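Local coordinates for teichoic acid biosynthesis protein F (Staphylococcus epidermidis, PDB 3L7I) that is a teichoic acid biosynthesis protein that carries a region of the GT-B clan, at residues 476-487 with 497-508. Numbering follows the deposited sequence.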
ATOM      1  N   THR A 476     -28.288   3.881 -21.439  1.00 58.23           N
ATOM      2  CA  THR A 476     -28.825   4.138 -22.768  1.00 58.42           C
ATOM      3  C   THR A 476     -27.844   4.979 -23.583  1.00 59.69           C
ATOM      4  O   THR A 476     -27.803   4.882 -24.816  1.00 60.08           O
ATOM      5  CB  THR A 476     -30.201   4.804 -22.753  1.00 58.55           C
ATOM      6  OG1 THR A 476     -30.058   6.192 -22.422  1.00 59.74           O
ATOM      7  CG2 THR A 476     -31.105   4.118 -21.767  1.00 57.60           C
ATOM      8  N   SER A 477     -27.044   5.792 -22.903  1.00 60.53           N
ATOM      9  CA  SER A 477     -26.093   6.611 -23.632  1.00 61.92           C
ATOM     10  C   SER A 477     -25.103   5.748 -24.416  1.00 61.95           C
ATOM     11  O   SER A 477     -24.433   6.238 -25.315  1.00 63.16           O
ATOM     12  CB  SER A 477     -25.336   7.558 -22.694  1.00 62.96           C
ATOM     13  OG  SER A 477     -24.159   6.946 -22.154  1.00 62.96           O
ATOM     14  N   ARG A 478     -24.998   4.477 -24.061  1.00 60.83           N
ATOM     15  CA  ARG A 478     -24.040   3.586 -24.697  1.00 60.99           C
ATOM     16  C   ARG A 478     -24.662   2.804 -25.871  1.00 60.59           C
ATOM     17  O   ARG A 478     -23.950   2.160 -26.642  1.00 61.05           O
ATOM     18  CB  ARG A 478     -23.469   2.586 -23.675  1.00 60.37           C
ATOM     19  CG  ARG A 478     -22.995   3.181 -22.364  1.00 60.82           C
ATOM     20  CD  ARG A 478     -22.307   2.143 -21.502  1.00 60.65           C
ATOM     21  NE  ARG A 478     -23.184   1.024 -21.148  1.00 59.37           N
ATOM     22  CZ  ARG A 478     -22.747  -0.112 -20.607  1.00 59.23           C
ATOM     23  NH1 ARG A 478     -23.591  -1.092 -20.318  1.00 58.23           N
ATOM     24  NH2 ARG A 478     -21.446  -0.268 -20.369  1.00 60.28           N
ATOM     25  N   TRP A 479     -25.991   2.835 -25.969  1.00 59.91           N
ATOM     26  CA  TRP A 479     -26.689   2.149 -27.041  1.00 59.73           C
ATOM     27  C   TRP A 479     -26.453   2.881 -28.345  1.00 61.28           C
ATOM     28  O   TRP A 479     -26.892   4.018 -28.512  1.00 62.08           O
ATOM     29  CB  TRP A 479     -28.196   2.093 -26.798  1.00 58.88           C
ATOM     30  CG  TRP A 479     -28.651   1.351 -25.576  1.00 57.55           C
ATOM     31  CD1 TRP A 479     -27.911   0.525 -24.756  1.00 57.00           C
ATOM     32  CD2 TRP A 479     -29.972   1.345 -25.059  1.00 56.86           C
ATOM     33  NE1 TRP A 479     -28.706   0.029 -23.746  1.00 56.07           N
ATOM     34  CE2 TRP A 479     -29.974   0.521 -23.914  1.00 55.94           C
ATOM     35  CE3 TRP A 479     -31.160   1.952 -25.459  1.00 57.15           C
ATOM     36  CZ2 TRP A 479     -31.110   0.300 -23.175  1.00 55.30           C
ATOM     37  CZ3 TRP A 479     -32.281   1.736 -24.721  1.00 56.47           C
ATOM     38  CH2 TRP A 479     -32.255   0.919 -23.589  1.00 55.54           C
ATOM     39  N   ASP A 480     -25.772   2.224 -29.274  1.00 62.93           N
ATOM     40  CA  ASP A 480     -25.463   2.830 -30.552  1.00 64.83           C
ATOM     41  C   ASP A 480     -26.680   2.715 -31.461  1.00 64.03           C
ATOM     42  O   ASP A 480     -26.985   3.629 -32.223  1.00 65.50           O
ATOM     43  CB  ASP A 480     -24.243   2.133 -31.169  1.00 67.69           C
ATOM     44  CG  ASP A 480     -22.973   2.306 -30.332  1.00 68.70           C
ATOM     45  OD1 ASP A 480     -22.641   3.446 -29.937  1.00 70.15           O
ATOM     46  OD2 ASP A 480     -22.304   1.288 -30.076  1.00 66.87           O
ATOM     47  N   TYR A 481     -27.373   1.580 -31.362  1.00 62.82           N
ATOM     48  CA  TYR A 481     -28.620   1.340 -32.082  1.00 63.01           C
ATOM     49  C   TYR A 481     -29.704   0.890 -31.100  1.00 61.27           C
ATOM     50  O   TYR A 481     -29.424   0.151 -30.163  1.00 59.93           O
ATOM     51  CB  TYR A 481     -28.411   0.277 -33.151  1.00 63.72           C
ATOM     52  CG  TYR A 481     -27.568   0.751 -34.319  1.00 65.92           C
ATOM     53  CD1 TYR A 481     -27.939   1.868 -35.071  1.00 67.64           C
ATOM     54  CD2 TYR A 481     -26.409   0.076 -34.688  1.00 66.53           C
ATOM     55  CE1 TYR A 481     -27.175   2.293 -36.153  1.00 69.94           C
ATOM     56  CE2 TYR A 481     -25.649   0.497 -35.757  1.00 68.76           C
ATOM     57  CZ  TYR A 481     -26.033   1.602 -36.488  1.00 70.48           C
ATOM     58  OH  TYR A 481     -25.258   2.007 -37.552  1.00 72.96           O
ATOM     59  N   LEU A 482     -30.929   1.366 -31.309  1.00 61.53           N
ATOM     60  CA  LEU A 482     -32.090   0.967 -30.534  1.00 60.24           C
ATOM     61  C   LEU A 482     -33.239   0.614 -31.478  1.00 60.93           C
ATOM     62  O   LEU A 482     -33.606   1.399 -32.366  1.00 62.52           O
ATOM     63  CB  LEU A 482     -32.526   2.095 -29.614  1.00 60.07           C
ATOM     64  CG  LEU A 482     -33.818   1.801 -28.875  1.00 59.10           C
ATOM     65  CD1 LEU A 482     -33.704   0.464 -28.204  1.00 57.64           C
ATOM     66  CD2 LEU A 482     -34.073   2.867 -27.870  1.00 59.08           C
ATOM     67  N   ILE A 483     -33.818  -0.569 -31.291  1.00 59.95           N
ATOM     68  CA  ILE A 483     -34.879  -1.025 -32.182  1.00 60.72           C
ATOM     69  C   ILE A 483     -36.222  -0.439 -31.780  1.00 60.71           C
ATOM     70  O   ILE A 483     -36.517  -0.303 -30.584  1.00 59.50           O
ATOM     71  CB  ILE A 483     -34.954  -2.540 -32.206  1.00 59.96           C
ATOM     72  CG1 ILE A 483     -33.706  -3.109 -32.883  1.00 60.54           C
ATOM     73  CG2 ILE A 483     -36.193  -3.003 -32.937  1.00 60.73           C
ATOM     74  CD1 ILE A 483     -33.848  -4.550 -33.308  1.00 60.52           C
ATOM     75  N   SER A 484     -37.039  -0.081 -32.766  1.00 62.30           N
ATOM     76  CA  SER A 484     -38.391   0.383 -32.468  1.00 62.56           C
ATOM     77  C   SER A 484     -39.455  -0.371 -33.261  1.00 63.41           C
ATOM     78  O   SER A 484     -39.285  -0.622 -34.466  1.00 64.89           O
ATOM     79  CB  SER A 484     -38.526   1.884 -32.722  1.00 64.08           C
ATOM     80  OG  SER A 484     -39.772   2.370 -32.252  1.00 64.31           O
ATOM     81  N   PRO A 485     -40.557  -0.736 -32.582  1.00 62.68           N
ATOM     82  CA  PRO A 485     -41.707  -1.462 -33.135  1.00 63.46           C
ATOM     83  C   PRO A 485     -42.717  -0.554 -33.853  1.00 65.59           C
ATOM     84  O   PRO A 485     -43.439  -1.034 -34.736  1.00 66.98           O
ATOM     85  CB  PRO A 485     -42.371  -2.081 -31.896  1.00 61.82           C
ATOM     86  CG  PRO A 485     -41.444  -1.861 -30.780  1.00 60.22           C
ATOM     87  CD  PRO A 485     -40.629  -0.655 -31.122  1.00 61.00           C
ATOM     88  N   ASN A 486     -42.770   0.725 -33.480  1.00 66.04           N
ATOM     89  CA  ASN A 486     -43.773   1.659 -34.005  1.00 68.19           C
ATOM     90  C   ASN A 486     -43.453   3.117 -33.667  1.00 68.82           C
ATOM     91  O   ASN A 486     -42.617   3.388 -32.814  1.00 67.37           O
ATOM     92  CB  ASN A 486     -45.171   1.290 -33.486  1.00 68.08           C
ATOM     93  CG  ASN A 486     -45.130   0.679 -32.096  1.00 65.66           C
ATOM     94  OD1 ASN A 486     -44.921   1.371 -31.096  1.00 64.86           O
ATOM     95  ND2 ASN A 486     -45.316  -0.631 -32.028  1.00 64.72           N
ATOM     96  N   ARG A 487     -44.124   4.058 -34.326  1.00 71.20           N
ATOM     97  CA  ARG A 487     -43.849   5.469 -34.092  1.00 72.19           C
ATOM     98  C   ARG A 487     -44.116   5.860 -32.652  1.00 70.73           C
ATOM     99  O   ARG A 487     -43.390   6.656 -32.073  1.00 70.38           O
ATOM    100  CB  ARG A 487     -44.656   6.353 -35.033  1.00 75.30           C
ATOM    101  CG  ARG A 487     -44.195   7.790 -35.000  1.00 76.70           C
ATOM    102  CD  ARG A 487     -42.728   7.906 -35.411  1.00 76.52           C
ATOM    103  NE  ARG A 487     -42.572   8.585 -36.701  1.00 79.58           N
ATOM    104  CZ  ARG A 487     -42.207   8.002 -37.845  1.00 80.72           C
ATOM    105  NH1 ARG A 487     -41.938   6.698 -37.887  1.00 78.96           N
ATOM    106  NH2 ARG A 487     -42.105   8.736 -38.955  1.00 83.87           N
ATOM    107  N   PHE A 497     -35.835   7.226 -22.759  1.00 60.51           N
ATOM    108  CA  PHE A 497     -34.492   6.676 -22.767  1.00 59.83           C
ATOM    109  C   PHE A 497     -33.426   7.700 -23.130  1.00 60.99           C
ATOM    110  O   PHE A 497     -32.276   7.332 -23.351  1.00 60.73           O
ATOM    111  CB  PHE A 497     -34.401   5.516 -23.759  1.00 59.01           C
ATOM    112  CG  PHE A 497     -35.085   4.260 -23.304  1.00 57.76           C
ATOM    113  CD1 PHE A 497     -35.633   3.379 -24.239  1.00 57.40           C
ATOM    114  CD2 PHE A 497     -35.177   3.955 -21.955  1.00 57.18           C
ATOM    115  CE1 PHE A 497     -36.266   2.203 -23.823  1.00 56.39           C
ATOM    116  CE2 PHE A 497     -35.802   2.796 -21.531  1.00 56.25           C
ATOM    117  CZ  PHE A 497     -36.348   1.916 -22.456  1.00 55.81           C
ATOM    118  N   TRP A 498     -33.798   8.975 -23.197  1.00 62.44           N
ATOM    119  CA  TRP A 498     -32.856  10.008 -23.607  1.00 63.83           C
ATOM    120  C   TRP A 498     -32.179   9.589 -24.915  1.00 63.94           C
ATOM    121  O   TRP A 498     -30.948   9.470 -24.963  1.00 63.95           O
ATOM    122  CB  TRP A 498     -31.757  10.206 -22.540  1.00 63.79           C
ATOM    123  CG  TRP A 498     -32.200  10.436 -21.094  1.00 63.75           C
ATOM    124  CD1 TRP A 498     -32.474  11.641 -20.493  1.00 65.20           C
ATOM    125  CD2 TRP A 498     -32.380   9.440 -20.077  1.00 62.48           C
ATOM    126  NE1 TRP A 498     -32.837  11.448 -19.186  1.00 64.93           N
ATOM    127  CE2 TRP A 498     -32.782  10.112 -18.900  1.00 63.30           C
ATOM    128  CE3 TRP A 498     -32.256   8.044 -20.053  1.00 60.95           C
ATOM    129  CZ2 TRP A 498     -33.056   9.442 -17.713  1.00 62.72           C
ATOM    130  CZ3 TRP A 498     -32.524   7.373 -18.864  1.00 60.32           C
ATOM    131  CH2 TRP A 498     -32.914   8.077 -17.708  1.00 61.24           C
ATOM    132  N   MET A 499     -32.952   9.331 -25.965  1.00 66.40           N
ATOM    133  CA  MET A 499     -32.365   8.843 -27.218  1.00 64.53           C
ATOM    134  C   MET A 499     -32.508   9.853 -28.350  1.00 66.96           C
ATOM    135  O   MET A 499     -33.431  10.661 -28.350  1.00 69.43           O
ATOM    136  CB  MET A 499     -33.018   7.524 -27.640  1.00 63.32           C
ATOM    137  CG  MET A 499     -32.642   6.339 -26.788  1.00 61.45           C
ATOM    138  SD  MET A 499     -31.068   5.643 -27.311  1.00 61.32           S
ATOM    139  CE  MET A 499     -31.204   5.947 -29.057  1.00 63.04           C
ATOM    140  N   ASP A 500     -31.599   9.813 -29.317  1.00 79.93           N
ATOM    141  CA  ASP A 500     -31.779  10.598 -30.530  1.00 82.04           C
ATOM    142  C   ASP A 500     -32.583   9.750 -31.496  1.00 79.98           C
ATOM    143  O   ASP A 500     -32.430   8.537 -31.508  1.00 77.16           O
ATOM    144  CB  ASP A 500     -30.432  10.940 -31.171  1.00 83.46           C
ATOM    145  CG  ASP A 500     -29.471  11.620 -30.209  1.00 85.68           C
ATOM    146  OD1 ASP A 500     -29.869  12.608 -29.547  1.00 88.46           O
ATOM    147  OD2 ASP A 500     -28.304  11.170 -30.136  1.00 85.29           O
ATOM    148  N   GLU A 501     -33.436  10.363 -32.310  1.00 99.34           N
ATOM    149  CA  GLU A 501     -34.165   9.587 -33.303  1.00 98.12           C
ATOM    150  C   GLU A 501     -33.167   8.984 -34.274  1.00 97.31           C
ATOM    151  O   GLU A 501     -33.400   7.937 -34.870  1.00 95.82           O
ATOM    152  CB  GLU A 501     -35.186  10.451 -34.043  1.00101.20           C
ATOM    153  CG  GLU A 501     -35.935   9.698 -35.148  1.00100.75           C
ATOM    154  CD  GLU A 501     -37.322  10.272 -35.438  1.00103.63           C
ATOM    155  OE1 GLU A 501     -37.457  11.519 -35.484  1.00107.24           O
ATOM    156  OE2 GLU A 501     -38.273   9.467 -35.624  1.00102.83           O
ATOM    157  N   GLU A 502     -32.034   9.656 -34.400  1.00 95.39           N
ATOM    158  CA  GLU A 502     -30.976   9.250 -35.306  1.00 95.69           C
ATOM    159  C   GLU A 502     -30.425   7.864 -34.975  1.00 93.13           C
ATOM    160  O   GLU A 502     -29.734   7.260 -35.784  1.00 93.64           O
ATOM    161  CB  GLU A 502     -29.851  10.284 -35.261  1.00 98.31           C
ATOM    162  CG  GLU A 502     -30.323  11.704 -34.906  1.00101.00           C
ATOM    163  CD  GLU A 502     -29.663  12.780 -35.774  1.00104.69           C
ATOM    164  OE1 GLU A 502     -28.766  12.432 -36.579  1.00105.08           O
ATOM    165  OE2 GLU A 502     -30.041  13.972 -35.664  1.00107.70           O
ATOM    166  N   ARG A 503     -30.731   7.363 -33.785  1.00 74.76           N
ATOM    167  CA  ARG A 503     -30.194   6.081 -33.334  1.00 72.74           C
ATOM    168  C   ARG A 503     -31.241   4.963 -33.304  1.00 70.48           C
ATOM    169  O   ARG A 503     -30.921   3.802 -33.078  1.00 69.15           O
ATOM    170  CB  ARG A 503     -29.554   6.232 -31.954  1.00 72.36           C
ATOM    171  CG  ARG A 503     -28.067   6.414 -31.984  1.00 74.30           C
ATOM    172  CD  ARG A 503     -27.607   7.125 -30.753  1.00 75.34           C
ATOM    173  NE  ARG A 503     -26.207   6.833 -30.469  1.00 76.86           N
ATOM    174  CZ  ARG A 503     -25.335   7.721 -29.983  1.00 79.64           C
ATOM    175  NH1 ARG A 503     -25.720   8.982 -29.757  1.00 81.21           N
ATOM    176  NH2 ARG A 503     -24.073   7.356 -29.739  1.00 81.46           N
ATOM    177  N   ILE A 504     -32.493   5.329 -33.533  1.00 67.50           N
ATOM    178  CA  ILE A 504     -33.590   4.385 -33.517  1.00 66.55           C
ATOM    179  C   ILE A 504     -33.792   3.735 -34.885  1.00 67.96           C
ATOM    180  O   ILE A 504     -33.843   4.425 -35.911  1.00 70.25           O
ATOM    181  CB  ILE A 504     -34.861   5.097 -33.096  1.00 66.75           C
ATOM    182  CG1 ILE A 504     -34.742   5.496 -31.625  1.00 65.24           C
ATOM    183  CG2 ILE A 504     -36.067   4.208 -33.335  1.00 66.38           C
ATOM    184  CD1 ILE A 504     -35.664   6.619 -31.209  1.00 66.05           C
ATOM    185  N   LEU A 505     -33.887   2.408 -34.910  1.00 66.84           N
ATOM    186  CA  LEU A 505     -34.245   1.706 -36.142  1.00 68.25           C
ATOM    187  C   LEU A 505     -35.683   1.219 -36.036  1.00 67.82           C
ATOM    188  O   LEU A 505     -35.958   0.227 -35.346  1.00 66.02           O
ATOM    189  CB  LEU A 505     -33.336   0.508 -36.361  1.00 67.69           C
ATOM    190  CG  LEU A 505     -31.837   0.715 -36.249  1.00 67.75           C
ATOM    191  CD1 LEU A 505     -31.116  -0.594 -36.484  1.00 67.38           C
ATOM    192  CD2 LEU A 505     -31.431   1.739 -37.264  1.00 70.29           C
ATOM    193  N   GLU A 506     -36.607   1.919 -36.688  1.00 69.65           N
ATOM    194  CA  GLU A 506     -38.009   1.526 -36.657  1.00 69.62           C
ATOM    195  C   GLU A 506     -38.212   0.401 -37.619  1.00 70.50           C
ATOM    196  O   GLU A 506     -38.514   0.636 -38.773  1.00 72.95           O
ATOM    197  CB  GLU A 506     -38.881   2.673 -37.116  1.00 71.72           C
ATOM    198  CG  GLU A 506     -39.668   3.331 -36.024  1.00 70.74           C
ATOM    199  CD  GLU A 506     -40.932   3.974 -36.557  1.00 72.88           C
ATOM    200  OE1 GLU A 506     -41.370   3.626 -37.687  1.00 74.81           O
ATOM    201  OE2 GLU A 506     -41.478   4.836 -35.844  1.00 72.84           O
ATOM    202  N   ILE A 507     -38.053  -0.830 -37.167  1.00 68.76           N
ATOM    203  CA  ILE A 507     -38.089  -1.937 -38.110  1.00 69.77           C
ATOM    204  C   ILE A 507     -38.921  -3.103 -37.620  1.00 68.45           C
ATOM    205  O   ILE A 507     -39.259  -3.975 -38.403  1.00 69.55           O
ATOM    206  CB  ILE A 507     -36.680  -2.444 -38.425  1.00 69.74           C
ATOM    207  CG1 ILE A 507     -35.948  -2.817 -37.122  1.00 67.09           C
ATOM    208  CG2 ILE A 507     -35.905  -1.407 -39.232  1.00 71.78           C
ATOM    209  CD1 ILE A 507     -34.607  -3.489 -37.359  1.00 67.07           C
ATOM    210  N   GLY A 508     -39.244  -3.109 -36.323  1.00 66.31           N
ATOM    211  CA  GLY A 508     -40.052  -4.161 -35.726  1.00 65.11           C
ATOM    212  C   GLY A 508     -39.162  -5.156 -35.019  1.00 63.32           C
ATOM    213  O   GLY A 508     -37.951  -5.161 -35.213  1.00 63.31           O
TER
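Leu482 pairs in parallel with Ile504, Ile483 with Leu505 and Ser484 with Glu506. The ladder runs from Leu482 N to Arg503 O (3.0 Å), from Leu505 N to Leu482 O and from Ser484 N to Leu505 O; Ser484 O then accepts Gly508 N and, weakly, Ile507 N as the second strand ends. Leu482, Ser484, Ile504 and Glu506 share the sheet face under helix 487-496, whereas Ile483 and Leu505 face helix 706-721.

Leu482 starts with CB against Met499 CE at 4.1 Å. With CG anti to the backbone N (chi1 174°), the CD2 branch is carried to Met499 CG (3.9 Å), Met499 SD (4.1 Å) and Phe497 CD1 (4.0 Å). Trp479 closes this apolar cluster with a T-shaped stack: its CZ3 edge comes down on one face of the Phe497 ring, off centre, the planes 77° apart. Beside it, Thr476 OG1 donates to Phe497 O at 2.7 Å, tying Phe497, just after helix 487-496, to the last residue of helix 465-476, where the type I turn 476-479 begins.

At the far end, Arg487 NH1 forms a salt bridge with Glu506 OE2 (2.8 Å), which lies near the guanidinium plane, while NH1 approaches from above the Glu506 carboxylate plane; Thr490 also bonds this oxygen. The whole is a beta-alpha-beta crossover, with strand 504-506 at the margin of a seven-stranded parallel sheet, as in the Rossmann-like domains of GT-B proteins.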